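Local coordinates for ABC transporter, substrate-binding protein (Clostridium perfringens, PDB 4EDP) that probably captures a solute outside the cell membrane and delivers it to the membrane components of an ABC importer, at residues Phe54-Lys59 with Ile283-Ser288; Ala186-Val191 with Phe202-Ala207; Asp192-Asn197 with Phe332-Ser337. All blocks are in the same frame, centred on the assembly; numbering follows the deposited sequence.

Interaction 1: Phe54-Lys59 with Ile283-Ser288; sequences FEPFAK and INYALS
Phe57 and Tyr285 meet ring against ring, but neither as a stack nor edge to face: their centroids lie 5.2 Å apart and the planes are inclined at 53°. Phe57 comes over one face of the tyrosine and bears on it with two atoms. Its CD1 sits 3.7 Å from Tyr285 CD2, above the rim of the ring near the CB end, while its CB makes a CH-pi contact 4.1 Å from the Tyr285 centroid and 24° off the normal. CB and CD1 of Phe57 thus lie over the same tyrosine face, CB nearer the hydroxyl and CD1 nearer Tyr285 CB. Both side chains leave their helices with CG anti to the backbone N (chi1 163° for Tyr285), which brings the rings into the gap between the two backbones.

The phenol reaches past Phe57 to the preceding residue, where Pro56 CB touches Tyr285 OH at 3.6 Å, the two side chains crossing at about a right angle. The hydroxyl is also hydrogen-bonded to the backbone O of Val53, in the turn before, so a polar tip is held at the end of an otherwise apolar contact. At the other end of the tyrosine, its carbonyl O takes two bonds from Ser288, one from N and one from OG, the latter 2.6 Å long and directed at a lone pair.

Phe57 also meets His61 of its own helix, Phe282 of helix 276-286 edge-to-face, and Ile65 of strand 65-69, whereas Val291 of helix 289-299 touches Tyr285; the contact therefore joins helix 46-61 to helix 276-286 beside that strand and the following helix.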
ATOM      1  N   PHE A  54       6.897 -14.473 -13.746  1.00 24.72           N
ATOM      2  CA  PHE A  54       6.326 -14.759 -15.046  1.00 25.91           C
ATOM      3  C   PHE A  54       6.866 -15.951 -15.814  1.00 27.50           C
ATOM      4  O   PHE A  54       6.093 -16.737 -16.355  1.00 26.22           O
ATOM      5  CB  PHE A  54       6.375 -13.500 -15.896  1.00 25.93           C
ATOM      6  CG  PHE A  54       5.687 -12.334 -15.252  1.00 27.33           C
ATOM      7  CD1 PHE A  54       4.332 -12.389 -14.976  1.00 27.23           C
ATOM      8  CD2 PHE A  54       6.381 -11.182 -14.933  1.00 27.42           C
ATOM      9  CE1 PHE A  54       3.689 -11.326 -14.374  1.00 27.39           C
ATOM     10  CE2 PHE A  54       5.729 -10.106 -14.341  1.00 28.42           C
ATOM     11  CZ  PHE A  54       4.384 -10.190 -14.053  1.00 27.91           C
ATOM     12  N   GLU A  55       8.180 -16.084 -15.875  1.00 29.89           N
ATOM     13  CA  GLU A  55       8.772 -17.183 -16.629  1.00 32.22           C
ATOM     14  C   GLU A  55       8.355 -18.563 -16.142  1.00 31.98           C
ATOM     15  O   GLU A  55       8.045 -19.440 -16.965  1.00 31.61           O
ATOM     16  CB  GLU A  55      10.294 -17.053 -16.659  1.00 34.73           C
ATOM     17  CG  GLU A  55      10.816 -16.035 -17.664  1.00 40.09           C
ATOM     18  CD  GLU A  55      10.688 -16.500 -19.118  1.00 47.47           C
ATOM     19  OE1 GLU A  55       9.949 -17.477 -19.392  1.00 50.25           O
ATOM     20  OE2 GLU A  55      11.346 -15.888 -19.998  1.00 54.20           O
ATOM     21  N   PRO A  56       8.349 -18.776 -14.817  1.00 29.97           N
ATOM     22  CA  PRO A  56       7.951 -20.101 -14.382  1.00 30.45           C
ATOM     23  C   PRO A  56       6.524 -20.431 -14.796  1.00 29.50           C
ATOM     24  O   PRO A  56       6.254 -21.554 -15.221  1.00 30.71           O
ATOM     25  CB  PRO A  56       8.111 -20.031 -12.865  1.00 30.17           C
ATOM     26  CG  PRO A  56       9.180 -19.022 -12.672  1.00 30.69           C
ATOM     27  CD  PRO A  56       8.892 -17.980 -13.704  1.00 29.67           C
ATOM     28  N   PHE A  57       5.628 -19.452 -14.696  1.00 28.27           N
ATOM     29  CA  PHE A  57       4.231 -19.632 -15.091  1.00 27.72           C
ATOM     30  C   PHE A  57       4.160 -19.946 -16.588  1.00 29.38           C
ATOM     31  O   PHE A  57       3.531 -20.924 -17.006  1.00 30.46           O
ATOM     32  CB  PHE A  57       3.416 -18.371 -14.774  1.00 26.22           C
ATOM     33  CG  PHE A  57       1.955 -18.498 -15.110  1.00 24.50           C
ATOM     34  CD1 PHE A  57       1.078 -19.067 -14.209  1.00 23.58           C
ATOM     35  CD2 PHE A  57       1.469 -18.043 -16.318  1.00 25.57           C
ATOM     36  CE1 PHE A  57      -0.271 -19.193 -14.515  1.00 24.88           C
ATOM     37  CE2 PHE A  57       0.126 -18.156 -16.635  1.00 26.82           C
ATOM     38  CZ  PHE A  57      -0.748 -18.736 -15.732  1.00 27.39           C
ATOM     39  N   ALA A  58       4.821 -19.113 -17.384  1.00 30.71           N
ATOM     40  CA  ALA A  58       4.862 -19.279 -18.842  1.00 32.71           C
ATOM     41  C   ALA A  58       5.320 -20.673 -19.263  1.00 35.20           C
ATOM     42  O   ALA A  58       4.757 -21.269 -20.185  1.00 36.40           O
ATOM     43  CB  ALA A  58       5.764 -18.221 -19.462  1.00 33.12           C
ATOM     44  N   LYS A  59       6.354 -21.184 -18.602  1.00 36.57           N
ATOM     45  CA  LYS A  59       6.889 -22.508 -18.908  1.00 39.10           C
ATOM     46  C   LYS A  59       5.957 -23.622 -18.449  1.00 38.81           C
ATOM     47  O   LYS A  59       5.801 -24.641 -19.126  1.00 37.83           O
ATOM     48  CB  LYS A  59       8.263 -22.703 -18.262  1.00 40.57           C
ATOM     49  CG  LYS A  59       9.370 -21.822 -18.843  1.00 45.30           C
ATOM     50  CD  LYS A  59      10.734 -22.179 -18.251  1.00 49.85           C
ATOM     51  CE  LYS A  59      11.871 -21.368 -18.891  1.00 52.93           C
ATOM     52  NZ  LYS A  59      11.721 -19.896 -18.679  1.00 50.80           N
ATOM     53  N   ILE A 283      -3.772 -15.563 -11.367  1.00 16.73           N
ATOM     54  CA  ILE A 283      -4.039 -14.918 -10.066  1.00 14.67           C
ATOM     55  C   ILE A 283      -3.897 -15.954  -8.960  1.00 15.06           C
ATOM     56  O   ILE A 283      -3.278 -15.698  -7.911  1.00 15.16           O
ATOM     57  CB  ILE A 283      -5.408 -14.205 -10.040  1.00 13.32           C
ATOM     58  CG1 ILE A 283      -5.408 -13.048 -11.046  1.00 16.01           C
ATOM     59  CG2 ILE A 283      -5.755 -13.702  -8.603  1.00 12.22           C
ATOM     60  CD1 ILE A 283      -6.722 -12.242 -11.129  1.00 16.95           C
ATOM     61  N   ASN A 284      -4.449 -17.142  -9.197  1.00 17.34           N
ATOM     62  CA  ASN A 284      -4.351 -18.230  -8.230  1.00 17.61           C
ATOM     63  C   ASN A 284      -2.884 -18.581  -7.967  1.00 17.50           C
ATOM     64  O   ASN A 284      -2.478 -18.831  -6.827  1.00 17.09           O
ATOM     65  CB  ASN A 284      -5.121 -19.459  -8.707  1.00 18.77           C
ATOM     66  CG  ASN A 284      -5.248 -20.509  -7.633  1.00 20.30           C
ATOM     67  OD1 ASN A 284      -5.728 -20.235  -6.535  1.00 17.81           O
ATOM     68  ND2 ASN A 284      -4.842 -21.726  -7.949  1.00 20.75           N
ATOM     69  N   TYR A 285      -2.079 -18.569  -9.027  1.00 18.05           N
ATOM     70  CA  TYR A 285      -0.645 -18.813  -8.927  1.00 18.36           C
ATOM     71  C   TYR A 285       0.055 -17.720  -8.112  1.00 18.14           C
ATOM     72  O   TYR A 285       0.878 -18.020  -7.226  1.00 17.69           O
ATOM     73  CB  TYR A 285      -0.079 -18.907 -10.349  1.00 18.54           C
ATOM     74  CG  TYR A 285       1.412 -18.754 -10.526  1.00 20.14           C
ATOM     75  CD1 TYR A 285       2.280 -19.836 -10.369  1.00 24.02           C
ATOM     76  CD2 TYR A 285       1.944 -17.544 -10.939  1.00 21.15           C
ATOM     77  CE1 TYR A 285       3.669 -19.692 -10.576  1.00 22.14           C
ATOM     78  CE2 TYR A 285       3.311 -17.389 -11.146  1.00 22.47           C
ATOM     79  CZ  TYR A 285       4.164 -18.465 -10.958  1.00 23.31           C
ATOM     80  OH  TYR A 285       5.516 -18.292 -11.168  1.00 25.53           O
ATOM     81  N   ALA A 286      -0.294 -16.459  -8.380  1.00 17.39           N
ATOM     82  CA  ALA A 286       0.325 -15.323  -7.670  1.00 17.07           C
ATOM     83  C   ALA A 286       0.060 -15.354  -6.148  1.00 16.69           C
ATOM     84  O   ALA A 286       0.862 -14.835  -5.354  1.00 15.50           O
ATOM     85  CB  ALA A 286      -0.140 -13.992  -8.274  1.00 16.87           C
ATOM     86  N   LEU A 287      -1.051 -15.987  -5.765  1.00 15.60           N
ATOM     87  CA  LEU A 287      -1.460 -16.112  -4.372  1.00 15.81           C
ATOM     88  C   LEU A 287      -0.949 -17.393  -3.719  1.00 16.17           C
ATOM     89  O   LEU A 287      -1.097 -17.558  -2.515  1.00 17.08           O
ATOM     90  CB  LEU A 287      -3.001 -16.066  -4.253  1.00 14.69           C
ATOM     91  CG  LEU A 287      -3.711 -14.756  -4.631  1.00 15.44           C
ATOM     92  CD1 LEU A 287      -5.274 -14.848  -4.552  1.00 16.03           C
ATOM     93  CD2 LEU A 287      -3.207 -13.620  -3.763  1.00 16.62           C
ATOM     94  N   SER A 288      -0.328 -18.277  -4.499  1.00 17.30           N
ATOM     95  CA  SER A 288       0.166 -19.548  -3.966  1.00 18.62           C
ATOM     96  C   SER A 288       1.288 -19.338  -2.947  1.00 19.20           C
ATOM     97  O   SER A 288       2.048 -18.370  -3.016  1.00 17.48           O
ATOM     98  CB  SER A 288       0.639 -20.481  -5.090  1.00 19.56           C
ATOM     99  OG  SER A 288       1.809 -20.008  -5.748  1.00 19.97           O
TER

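Interaction 2: Ala186-Val191 with Phe202-Ala207; sequences AEKAGV and FKELEA
A salt bridge between neighbouring helices, Lys188 with Glu204, lies on the surface between helix 178-189, which ends in a Schellman motif, and helix 199-208. Lys188 NZ donates to Glu204 OE1 at 3.1 Å, approaching from above the carboxylate, 46° out of its plane. The lysine is not stretched out to reach it. With CG anti to the backbone N, a chi1 of 176° puts that atom 3.4 Å from Glu204 OE1, and the bends at chi2 and chi4 bring NZ back to the same oxygen, so that OE1 is met by CG as well as by NZ. The two side chains cross at about a right angle.

Glu204 is bent too, at chi2, and this bend turns its carboxylate along the first helix while its CG packs on the methyl of Ala189, CB to CG 3.6 Å. The small alanine permits a close approach, the CA atoms of Ala189 and Glu204 being 6.3 Å apart. Lys188 has a second partner in the ring of Trp160, with which it forms a cation-pi pair; the indole NE1 in turn binds the backbone O of Glu204, so Trp160 contacts the lysine side chain and the backbone of the glutamate.

One residue beyond Ala189, Gly190 adopts positive phi (77°), and the helix closes with Val191 N bonded to Ala186 O at 3.3 Å and a weak bond from Gly190 N to Glu187 O. Gly190 is the C-prime residue of a Schellman motif, which turns the chain out of helix 178-189 toward the short helix 193-196 that precedes helix 199-208.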
ATOM      1  N   ALA A 186      -8.662  11.294  12.130  1.00 11.98           N
ATOM      2  CA  ALA A 186     -10.048  10.955  12.471  1.00 12.81           C
ATOM      3  C   ALA A 186     -10.103  10.185  13.802  1.00 14.10           C
ATOM      4  O   ALA A 186     -11.028  10.395  14.595  1.00 14.14           O
ATOM      5  CB  ALA A 186     -10.715  10.126  11.376  1.00 12.50           C
ATOM      6  N   GLU A 187      -9.157   9.272  14.027  1.00 15.24           N
ATOM      7  CA  GLU A 187      -9.125   8.527  15.296  1.00 17.33           C
ATOM      8  C   GLU A 187      -8.946   9.485  16.467  1.00 17.60           C
ATOM      9  O   GLU A 187      -9.619   9.349  17.478  1.00 18.29           O
ATOM     10  CB  GLU A 187      -7.985   7.505  15.364  1.00 19.97           C
ATOM     11  CG  GLU A 187      -7.976   6.423  14.322  1.00 21.57           C
ATOM     12  CD  GLU A 187      -6.979   5.303  14.694  1.00 26.64           C
ATOM     13  OE1 GLU A 187      -7.117   4.744  15.810  1.00 28.07           O
ATOM     14  OE2 GLU A 187      -6.072   4.998  13.883  1.00 20.56           O
ATOM     15  N   LYS A 188      -8.024  10.427  16.314  1.00 17.27           N
ATOM     16  CA  LYS A 188      -7.727  11.464  17.308  1.00 18.54           C
ATOM     17  C   LYS A 188      -9.007  12.257  17.599  1.00 18.22           C
ATOM     18  O   LYS A 188      -9.356  12.502  18.756  1.00 16.89           O
ATOM     19  CB  LYS A 188      -6.638  12.374  16.741  1.00 19.82           C
ATOM     20  CG  LYS A 188      -6.195  13.630  17.558  1.00 22.75           C
ATOM     21  CD  LYS A 188      -5.352  13.304  18.757  1.00 26.19           C
ATOM     22  CE  LYS A 188      -4.759  14.565  19.374  1.00 25.98           C
ATOM     23  NZ  LYS A 188      -5.774  15.594  19.646  1.00 26.16           N
ATOM     24  N   ALA A 189      -9.735  12.626  16.548  1.00 15.96           N
ATOM     25  CA  ALA A 189     -11.000  13.371  16.715  1.00 16.80           C
ATOM     26  C   ALA A 189     -12.128  12.524  17.325  1.00 17.16           C
ATOM     27  O   ALA A 189     -13.070  13.049  17.943  1.00 17.76           O
ATOM     28  CB  ALA A 189     -11.453  13.913  15.349  1.00 17.25           C
ATOM     29  N   GLY A 190     -12.047  11.210  17.146  1.00 15.68           N
ATOM     30  CA  GLY A 190     -13.079  10.326  17.622  1.00 16.77           C
ATOM     31  C   GLY A 190     -14.319  10.330  16.732  1.00 15.97           C
ATOM     32  O   GLY A 190     -15.388   9.949  17.171  1.00 17.33           O
ATOM     33  N   VAL A 191     -14.176  10.755  15.478  1.00 14.16           N
ATOM     34  CA  VAL A 191     -15.291  10.753  14.532  1.00 14.30           C
ATOM     35  C   VAL A 191     -14.808  10.059  13.258  1.00 14.51           C
ATOM     36  O   VAL A 191     -13.877  10.528  12.610  1.00 13.38           O
ATOM     37  CB  VAL A 191     -15.795  12.183  14.187  1.00 13.98           C
ATOM     38  CG1 VAL A 191     -16.909  12.130  13.106  1.00 15.03           C
ATOM     39  CG2 VAL A 191     -16.284  12.913  15.442  1.00 13.93           C
ATOM     40  N   PHE A 202      -9.890  16.747   9.611  1.00 13.33           N
ATOM     41  CA  PHE A 202      -9.159  17.900   9.113  1.00 13.19           C
ATOM     42  C   PHE A 202      -8.941  18.958  10.180  1.00 13.76           C
ATOM     43  O   PHE A 202      -7.892  19.623  10.157  1.00 14.21           O
ATOM     44  CB  PHE A 202      -9.704  18.429   7.776  1.00 14.81           C
ATOM     45  CG  PHE A 202      -9.269  17.594   6.605  1.00 14.72           C
ATOM     46  CD1 PHE A 202      -7.991  17.701   6.111  1.00 17.39           C
ATOM     47  CD2 PHE A 202     -10.123  16.681   6.023  1.00 18.75           C
ATOM     48  CE1 PHE A 202      -7.568  16.916   5.050  1.00 19.07           C
ATOM     49  CE2 PHE A 202      -9.697  15.894   4.970  1.00 20.55           C
ATOM     50  CZ  PHE A 202      -8.419  16.024   4.480  1.00 19.27           C
ATOM     51  N   LYS A 203      -9.863  19.081  11.144  1.00 13.42           N
ATOM     52  CA  LYS A 203      -9.673  20.016  12.251  1.00 14.69           C
ATOM     53  C   LYS A 203      -8.504  19.531  13.116  1.00 14.57           C
ATOM     54  O   LYS A 203      -7.747  20.356  13.650  1.00 16.28           O
ATOM     55  CB  LYS A 203     -10.939  20.185  13.093  1.00 15.39           C
ATOM     56  CG  LYS A 203     -12.085  20.914  12.400  1.00 18.12           C
ATOM     57  CD  LYS A 203     -11.741  22.358  12.045  1.00 24.09           C
ATOM     58  CE  LYS A 203     -12.962  23.086  11.481  1.00 29.53           C
ATOM     59  NZ  LYS A 203     -12.683  24.524  11.178  1.00 35.44           N
ATOM     60  N   GLU A 204      -8.345  18.211  13.261  1.00 13.59           N
ATOM     61  CA  GLU A 204      -7.207  17.672  14.024  1.00 13.36           C
ATOM     62  C   GLU A 204      -5.911  17.897  13.242  1.00 12.61           C
ATOM     63  O   GLU A 204      -4.868  18.158  13.832  1.00 12.66           O
ATOM     64  CB  GLU A 204      -7.378  16.203  14.388  1.00 13.55           C
ATOM     65  CG  GLU A 204      -8.467  15.935  15.405  1.00 16.03           C
ATOM     66  CD  GLU A 204      -8.150  16.497  16.798  1.00 23.83           C
ATOM     67  OE1 GLU A 204      -7.004  16.899  17.075  1.00 24.99           O
ATOM     68  OE2 GLU A 204      -9.059  16.515  17.630  1.00 32.74           O
ATOM     69  N   LEU A 205      -5.972  17.802  11.927  1.00 13.05           N
ATOM     70  CA  LEU A 205      -4.783  18.076  11.103  1.00 13.50           C
ATOM     71  C   LEU A 205      -4.361  19.546  11.256  1.00 15.02           C
ATOM     72  O   LEU A 205      -3.159  19.840  11.283  1.00 14.02           O
ATOM     73  CB  LEU A 205      -5.001  17.674   9.650  1.00 13.04           C
ATOM     74  CG  LEU A 205      -5.070  16.156   9.407  1.00 13.25           C
ATOM     75  CD1 LEU A 205      -5.533  15.855   8.008  1.00 14.39           C
ATOM     76  CD2 LEU A 205      -3.691  15.498   9.663  1.00 15.37           C
ATOM     77  N   GLU A 206      -5.323  20.471  11.338  1.00 14.77           N
ATOM     78  CA  GLU A 206      -4.975  21.878  11.582  1.00 16.48           C
ATOM     79  C   GLU A 206      -4.209  21.979  12.894  1.00 16.00           C
ATOM     80  O   GLU A 206      -3.207  22.718  13.001  1.00 15.87           O
ATOM     81  CB  GLU A 206      -6.217  22.794  11.710  1.00 18.60           C
ATOM     82  CG  GLU A 206      -7.021  22.957  10.493  1.00 21.72           C
ATOM     83  CD  GLU A 206      -8.175  23.949  10.681  1.00 28.42           C
ATOM     84  OE1 GLU A 206      -8.512  24.308  11.836  1.00 27.08           O
ATOM     85  OE2 GLU A 206      -8.741  24.370   9.658  1.00 35.51           O
ATOM     86  N   ALA A 207      -4.693  21.253  13.903  1.00 14.86           N
ATOM     87  CA  ALA A 207      -4.072  21.272  15.218  1.00 14.82           C
ATOM     88  C   ALA A 207      -2.662  20.684  15.209  1.00 14.05           C
ATOM     89  O   ALA A 207      -1.846  21.015  16.067  1.00 13.98           O
ATOM     90  CB  ALA A 207      -4.944  20.551  16.248  1.00 13.75           C
TER

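Interaction 3: Asp192-Asn197 with Phe332-Ser337; sequences DVKTDN and FKFVNS
The ring of Phe334 carries the aliphatic chain of Lys194 on one face and the amide oxygen of Asn197 at its edge. Lys194 CG stands almost exactly over the ring centre, 3.7 Å from the centroid and only 2° off the normal, a CH-pi contact. The lysine chain is extended beyond CG and runs antiparallel to the phenylalanine side chain, so that CE comes down beside the root of the ring, 3.8 Å from Phe334 CB. Its ammonium group continues past the ring to a salt bridge with Asp331, just ahead of the phenylalanine's helix, which fixes the far end of the chain that covers the face.

At the rim, Asn197 OD1 lies near the ring plane, 3.7 Å from Phe334 CZ; the amide and ring planes differ by just 20°. Because two conformers of Asn197 are deposited, this edge is less certain than the face. Val193 meets the same end of the ring obliquely: its carbonyl O is 3.5 Å from Phe334 CZ, and its CG2 is 3.8 Å from CE2. A chi1 of 176°, with CG anti to the backbone N, directs the Phe334 ring at helix 193-196.

The short helix is itself held at its start by Asp192, the N-cap, whose OD2 accepts from Lys194 N at 2.9 Å, the N-H arriving from above the carboxylate plane. The capping bond is made by the backbone N of the residue whose side chain covers the ring.

Behind the contact, Val193 packs on Glu183 and Ala186 of helix 178-189 and on Trp342, whose NE1 binds the carbonyl O of Asn197; helix 193-196 packs against both helix 178-189 and the N-terminal half of helix 332-350, which also touch each other through Val335 and Glu183.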
ATOM      1  N   ASP A 192     -15.450   8.951  12.890  1.00 15.52           N
ATOM      2  CA  ASP A 192     -15.073   8.201  11.686  1.00 16.08           C
ATOM      3  C   ASP A 192     -15.269   9.074  10.446  1.00 15.07           C
ATOM      4  O   ASP A 192     -16.218   9.830  10.384  1.00 13.29           O
ATOM      5  CB  ASP A 192     -15.938   6.964  11.521  1.00 17.09           C
ATOM      6  CG  ASP A 192     -15.441   6.060  10.405  1.00 24.30           C
ATOM      7  OD1 ASP A 192     -14.384   5.398  10.585  1.00 25.73           O
ATOM      8  OD2 ASP A 192     -16.108   5.982   9.351  1.00 22.65           O
ATOM      9  N   VAL A 193     -14.408   8.941   9.440  1.00 13.36           N
ATOM     10  CA  VAL A 193     -14.561   9.802   8.252  1.00 13.72           C
ATOM     11  C   VAL A 193     -15.880   9.552   7.506  1.00 14.11           C
ATOM     12  O   VAL A 193     -16.336  10.417   6.768  1.00 14.57           O
ATOM     13  CB  VAL A 193     -13.366   9.688   7.288  1.00 14.36           C
ATOM     14  CG1 VAL A 193     -12.072  10.123   7.989  1.00 12.14           C
ATOM     15  CG2 VAL A 193     -13.254   8.258   6.734  1.00 12.90           C
ATOM     16  N   LYS A 194     -16.495   8.384   7.683  1.00 13.55           N
ATOM     17  CA  LYS A 194     -17.764   8.128   6.992  1.00 15.10           C
ATOM     18  C   LYS A 194     -18.930   8.863   7.659  1.00 14.48           C
ATOM     19  O   LYS A 194     -20.008   8.978   7.077  1.00 15.70           O
ATOM     20  CB  LYS A 194     -18.068   6.636   6.880  1.00 16.65           C
ATOM     21  CG  LYS A 194     -17.112   5.882   5.982  1.00 18.14           C
ATOM     22  CD  LYS A 194     -17.497   4.430   5.837  1.00 20.67           C
ATOM     23  CE  LYS A 194     -16.618   3.731   4.821  1.00 21.30           C
ATOM     24  NZ  LYS A 194     -17.012   2.301   4.612  1.00 20.93           N
ATOM     25  N   THR A 195     -18.723   9.353   8.873  1.00 13.62           N
ATOM     26  CA  THR A 195     -19.768  10.091   9.578  1.00 13.79           C
ATOM     27  C   THR A 195     -19.865  11.543   9.133  1.00 14.76           C
ATOM     28  O   THR A 195     -20.960  12.084   8.980  1.00 15.15           O
ATOM     29  CB  THR A 195     -19.505  10.049  11.102  1.00 13.51           C
ATOM     30  OG1 THR A 195     -19.594   8.681  11.548  1.00 13.73           O
ATOM     31  CG2 THR A 195     -20.515  10.900  11.859  1.00 14.32           C
ATOM     32  N   ASP A 196     -18.712  12.178   8.926  1.00 13.72           N
ATOM     33  CA  ASP A 196     -18.682  13.592   8.563  1.00 14.48           C
ATOM     34  C   ASP A 196     -17.780  13.918   7.365  1.00 14.84           C
ATOM     35  O   ASP A 196     -17.346  15.065   7.198  1.00 14.33           O
ATOM     36  CB  ASP A 196     -18.223  14.403   9.774  1.00 12.98           C
ATOM     37  CG  ASP A 196     -16.744  14.159  10.140  1.00 13.09           C
ATOM     38  OD1 ASP A 196     -16.094  13.240   9.569  1.00 15.72           O
ATOM     39  OD2 ASP A 196     -16.235  14.882  11.029  1.00 14.17           O
ATOM     40  N   ASN A 197     -17.508  12.902   6.554  0.50 15.82           N
ATOM     41  CA  ASN A 197     -16.674  13.049   5.372  0.50 15.79           C
ATOM     42  C   ASN A 197     -15.249  13.535   5.687  0.50 15.30           C
ATOM     43  O   ASN A 197     -14.531  13.978   4.787  0.50 16.08           O
ATOM     44  CB  ASN A 197     -17.403  13.922   4.338  0.50 17.68           C
ATOM     45  CG  ASN A 197     -18.686  13.263   3.840  0.50 18.80           C
ATOM     46  OD1 ASN A 197     -18.713  12.053   3.615  0.50 18.15           O
ATOM     47  ND2 ASN A 197     -19.748  14.050   3.659  0.50 16.82           N
ATOM     48  N   PHE A 332     -11.322   2.142   0.004  1.00 16.47           N
ATOM     49  CA  PHE A 332     -11.057   3.050  -1.118  1.00 17.04           C
ATOM     50  C   PHE A 332     -12.261   3.416  -1.979  1.00 18.89           C
ATOM     51  O   PHE A 332     -12.233   4.417  -2.706  1.00 19.47           O
ATOM     52  CB  PHE A 332      -9.849   2.598  -1.921  1.00 16.94           C
ATOM     53  CG  PHE A 332      -8.581   2.957  -1.267  1.00 17.13           C
ATOM     54  CD1 PHE A 332      -8.080   4.245  -1.384  1.00 20.25           C
ATOM     55  CD2 PHE A 332      -7.907   2.049  -0.482  1.00 17.71           C
ATOM     56  CE1 PHE A 332      -6.919   4.597  -0.760  1.00 19.67           C
ATOM     57  CE2 PHE A 332      -6.759   2.395   0.142  1.00 19.62           C
ATOM     58  CZ  PHE A 332      -6.258   3.674   0.012  1.00 19.71           C
ATOM     59  N   LYS A 333     -13.329   2.635  -1.896  1.00 19.31           N
ATOM     60  CA  LYS A 333     -14.532   2.998  -2.606  1.00 20.49           C
ATOM     61  C   LYS A 333     -15.003   4.317  -1.977  1.00 20.45           C
ATOM     62  O   LYS A 333     -15.333   5.287  -2.679  1.00 20.03           O
ATOM     63  CB  LYS A 333     -15.613   1.925  -2.482  1.00 22.29           C
ATOM     64  CG  LYS A 333     -16.834   2.217  -3.349  1.00 26.19           C
ATOM     65  CD  LYS A 333     -17.866   1.101  -3.362  1.00 32.82           C
ATOM     66  CE  LYS A 333     -19.001   1.486  -4.306  1.00 38.74           C
ATOM     67  NZ  LYS A 333     -20.016   0.415  -4.504  1.00 44.37           N
ATOM     68  N   PHE A 334     -15.024   4.360  -0.648  1.00 18.05           N
ATOM     69  CA  PHE A 334     -15.436   5.571   0.045  1.00 17.70           C
ATOM     70  C   PHE A 334     -14.423   6.708  -0.099  1.00 17.11           C
ATOM     71  O   PHE A 334     -14.790   7.819  -0.475  1.00 19.18           O
ATOM     72  CB  PHE A 334     -15.711   5.339   1.534  1.00 17.33           C
ATOM     73  CG  PHE A 334     -16.043   6.607   2.267  1.00 14.99           C
ATOM     74  CD1 PHE A 334     -17.313   7.144   2.193  1.00 19.93           C
ATOM     75  CD2 PHE A 334     -15.056   7.312   2.938  1.00 16.09           C
ATOM     76  CE1 PHE A 334     -17.605   8.352   2.827  1.00 21.64           C
ATOM     77  CE2 PHE A 334     -15.340   8.517   3.567  1.00 19.73           C
ATOM     78  CZ  PHE A 334     -16.603   9.033   3.514  1.00 20.21           C
ATOM     79  N   VAL A 335     -13.155   6.423   0.165  1.00 17.02           N
ATOM     80  CA  VAL A 335     -12.110   7.441   0.120  1.00 16.62           C
ATOM     81  C   VAL A 335     -11.997   8.096  -1.256  1.00 17.87           C
ATOM     82  O   VAL A 335     -11.904   9.323  -1.359  1.00 18.76           O
ATOM     83  CB  VAL A 335     -10.757   6.887   0.632  1.00 17.02           C
ATOM     84  CG1 VAL A 335      -9.600   7.829   0.275  1.00 16.44           C
ATOM     85  CG2 VAL A 335     -10.827   6.636   2.178  1.00 14.45           C
ATOM     86  N   ASN A 336     -12.010   7.294  -2.315  1.00 17.66           N
ATOM     87  CA  ASN A 336     -11.925   7.870  -3.648  1.00 18.52           C
ATOM     88  C   ASN A 336     -13.120   8.780  -3.940  1.00 19.05           C
ATOM     89  O   ASN A 336     -12.975   9.741  -4.704  1.00 19.78           O
ATOM     90  CB  ASN A 336     -11.761   6.798  -4.729  1.00 18.34           C
ATOM     91  CG  ASN A 336     -10.364   6.212  -4.755  1.00 18.95           C
ATOM     92  OD1 ASN A 336      -9.450   6.739  -4.121  1.00 20.38           O
ATOM     93  ND2 ASN A 336     -10.190   5.119  -5.488  1.00 17.39           N
ATOM     94  N   SER A 337     -14.283   8.501  -3.338  1.00 19.61           N
ATOM     95  CA  SER A 337     -15.473   9.333  -3.555  1.00 21.34           C
ATOM     96  C   SER A 337     -15.344  10.725  -2.922  1.00 21.25           C
ATOM     97  O   SER A 337     -16.077  11.645  -3.297  1.00 22.01           O
ATOM     98  CB  SER A 337     -16.773   8.667  -3.045  1.00 22.59           C
ATOM     99  OG  SER A 337     -16.883   8.705  -1.621  1.00 20.66           O
TER

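How the interactions relate
From the N terminus, helix 46-61 supplies the first half of interaction 1, which closes across 223 residues when helix 276-286 packs on it. Both segments of interaction 2 fall within that span: residues 186-191 pair with 202-207, ten residues further on. Those ten residues contain the first segment of interaction 3, whose partner lies at the start of helix 332-350, so interaction 3 crosses both other contacts. Interactions 2 and 3 adjoin, with Ala186 CB 3.6 Å from Val193 CG1, and tie the C-terminal helix to the 178-208 helices. Interaction 1 lies on the opposite side of the chain's centre, its nearest atoms about 17 Å from those of interaction 3.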